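Local coordinates for putative PLP-dependent aminotransferase (Bacillus cereus ATCC 10987, PDB 3JU7), which probably binds pyridoxal phosphate and acts as a transaminase of the DegT/DnrJ/EryC1 family, at residues A69-L72 / K73-K76. Numbering follows the deposited sequence.
Sequences AIQL and KKRK
Ala-69 and Ile-70 pair with Lys-73 and Lys-74 at the C-terminal end of helix 62-73, where the chain of this probable PLP-dependent aminotransferase turns out of the helix into the loop leading to strand 80-84. Two backbone bonds of the helical i to i+4 kind complete the last turn: Lys-73 N donates to Ala-69 O at 3.0 Å, and Lys-74 N to Ile-70 O at 2.7 Å. Each is bent, with N-H...O angles of 146° and 142°. Lys-74 is the first residue to leave helical geometry; there the backbone stops coiling and goes on as the loop.

The two lysines then part company. Lys-73 lays CB and CG against Ala-69 O, CG approaching to 3.5 Å, before its chain bends twice near the end and delivers NZ to a salt bridge with Glu-152 of helix 146-153. Lys-74 instead places CG between its backbone N and carbonyl carbon (chi1 64°), which brings CG to 3.2 Å from Ile-70 O; from there the extended chain runs alongside Gln-71. The polar end of Lys-74 has its stronger partner in Cys-98 O, just beyond helix 90-97. Gln-71, bent at chi2, turns its amide toward the lysine and also packs on Trp-97 of the second subunit. Lys-74 CE lies 3.8 Å from Gln-71 NE2, while a weak hydrogen bond joins Lys-74 NZ to Gln-71 OE1 at 3.3 Å.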
ATOM      1  N   ALA A  69       2.279   5.341  10.878  1.00 22.86           N
ATOM      2  CA  ALA A  69       2.051   5.906  12.213  1.00 22.85           C
ATOM      3  C   ALA A  69       3.110   5.445  13.238  1.00 21.44           C
ATOM      4  O   ALA A  69       3.684   6.262  13.935  1.00 24.56           O
ATOM      5  CB  ALA A  69       0.625   5.617  12.702  1.00 18.97           C
ATOM      6  N   ILE A  70       3.382   4.163  13.299  1.00 20.53           N
ATOM      7  CA  ILE A  70       4.408   3.626  14.211  1.00 21.73           C
ATOM      8  C   ILE A  70       5.798   4.176  13.876  1.00 23.19           C
ATOM      9  O   ILE A  70       6.516   4.621  14.763  1.00 20.21           O
ATOM     10  CB  ILE A  70       4.422   2.078  14.162  1.00 19.17           C
ATOM     11  CG1 ILE A  70       3.168   1.530  14.856  1.00 22.54           C
ATOM     12  CG2 ILE A  70       5.721   1.473  14.774  1.00 18.45           C
ATOM     13  CD1 ILE A  70       2.745   0.179  14.368  1.00 18.96           C
ATOM     14  N   GLN A  71       6.154   4.147  12.585  1.00 24.94           N
ATOM     15  CA  GLN A  71       7.430   4.706  12.106  1.00 23.22           C
ATOM     16  C   GLN A  71       7.564   6.180  12.523  1.00 23.66           C
ATOM     17  O   GLN A  71       8.580   6.548  13.055  1.00 24.53           O
ATOM     18  CB  GLN A  71       7.558   4.566  10.578  1.00 22.09           C
ATOM     19  CG  GLN A  71       8.853   5.146  10.024  1.00 23.32           C
ATOM     20  CD  GLN A  71      10.100   4.476  10.596  1.00 28.65           C
ATOM     21  OE1 GLN A  71      10.106   3.280  10.862  1.00 33.97           O
ATOM     22  NE2 GLN A  71      11.151   5.259  10.798  1.00 30.40           N
ATOM     23  N   LEU A  72       6.543   7.012  12.315  1.00 22.08           N
ATOM     24  CA  LEU A  72       6.611   8.423  12.756  1.00 24.38           C
ATOM     25  C   LEU A  72       6.735   8.593  14.272  1.00 24.51           C
ATOM     26  O   LEU A  72       7.504   9.397  14.764  1.00 20.07           O
ATOM     27  CB  LEU A  72       5.359   9.205  12.298  1.00 23.60           C
ATOM     28  CG  LEU A  72       5.235  10.644  12.789  1.00 30.51           C
ATOM     29  CD1 LEU A  72       6.357  11.473  12.176  1.00 25.77           C
ATOM     30  CD2 LEU A  72       3.854  11.210  12.471  1.00 21.14           C
ATOM     31  N   LYS A  73       5.939   7.835  15.014  1.00 26.13           N
ATOM     32  CA  LYS A  73       5.721   8.103  16.420  1.00 22.19           C
ATOM     33  C   LYS A  73       6.625   7.285  17.346  1.00 22.67           C
ATOM     34  O   LYS A  73       6.761   7.621  18.499  1.00 23.58           O
ATOM     35  CB  LYS A  73       4.254   7.825  16.734  1.00 22.40           C
ATOM     36  CG  LYS A  73       3.342   8.937  16.223  1.00 24.13           C
ATOM     37  CD  LYS A  73       1.918   8.834  16.673  1.00 26.68           C
ATOM     38  CE  LYS A  73       1.718   8.888  18.197  1.00 26.48           C
ATOM     39  NZ  LYS A  73       1.685  10.228  18.796  1.00 19.87           N
ATOM     40  N   LYS A  74       7.241   6.219  16.870  1.00 19.99           N
ATOM     41  CA  LYS A  74       8.043   5.416  17.770  1.00 22.78           C
ATOM     42  C   LYS A  74       9.219   6.194  18.405  1.00 24.69           C
ATOM     43  O   LYS A  74       9.871   7.012  17.779  1.00 23.77           O
ATOM     44  CB  LYS A  74       8.562   4.152  17.075  1.00 22.91           C
ATOM     45  CG  LYS A  74       9.509   4.446  15.936  1.00 22.43           C
ATOM     46  CD  LYS A  74       9.974   3.220  15.132  1.00 24.62           C
ATOM     47  CE  LYS A  74      11.139   3.629  14.242  1.00 22.91           C
ATOM     48  NZ  LYS A  74      11.774   2.479  13.640  1.00 34.03           N
ATOM     49  N   ARG A  75       9.512   5.885  19.659  1.00 27.29           N
ATOM     50  CA  ARG A  75      10.681   6.463  20.305  1.00 27.84           C
ATOM     51  C   ARG A  75      11.897   5.805  19.714  1.00 29.55           C
ATOM     52  O   ARG A  75      11.987   4.576  19.619  1.00 29.84           O
ATOM     53  CB  ARG A  75      10.616   6.288  21.812  1.00 27.54           C
ATOM     54  CG  ARG A  75       9.343   6.865  22.366  1.00 27.87           C
ATOM     55  CD  ARG A  75       9.391   7.081  23.811  1.00 32.91           C
ATOM     56  NE  ARG A  75       9.733   5.872  24.524  1.00 33.56           N
ATOM     57  CZ  ARG A  75       9.733   5.774  25.849  1.00 45.97           C
ATOM     58  NH1 ARG A  75       9.410   6.828  26.597  1.00 50.08           N
ATOM     59  NH2 ARG A  75      10.049   4.613  26.435  1.00 40.50           N
ATOM     60  N   LYS A  76      12.832   6.646  19.307  1.00 32.33           N
ATOM     61  CA  LYS A  76      13.931   6.213  18.455  1.00 33.99           C
ATOM     62  C   LYS A  76      14.895   5.257  19.160  1.00 33.66           C
ATOM     63  O   LYS A  76      15.566   4.489  18.516  1.00 35.88           O
ATOM     64  CB  LYS A  76      14.652   7.439  17.840  1.00 36.43           C
ATOM     65  CG  LYS A  76      13.846   8.122  16.685  1.00 34.36           C
TER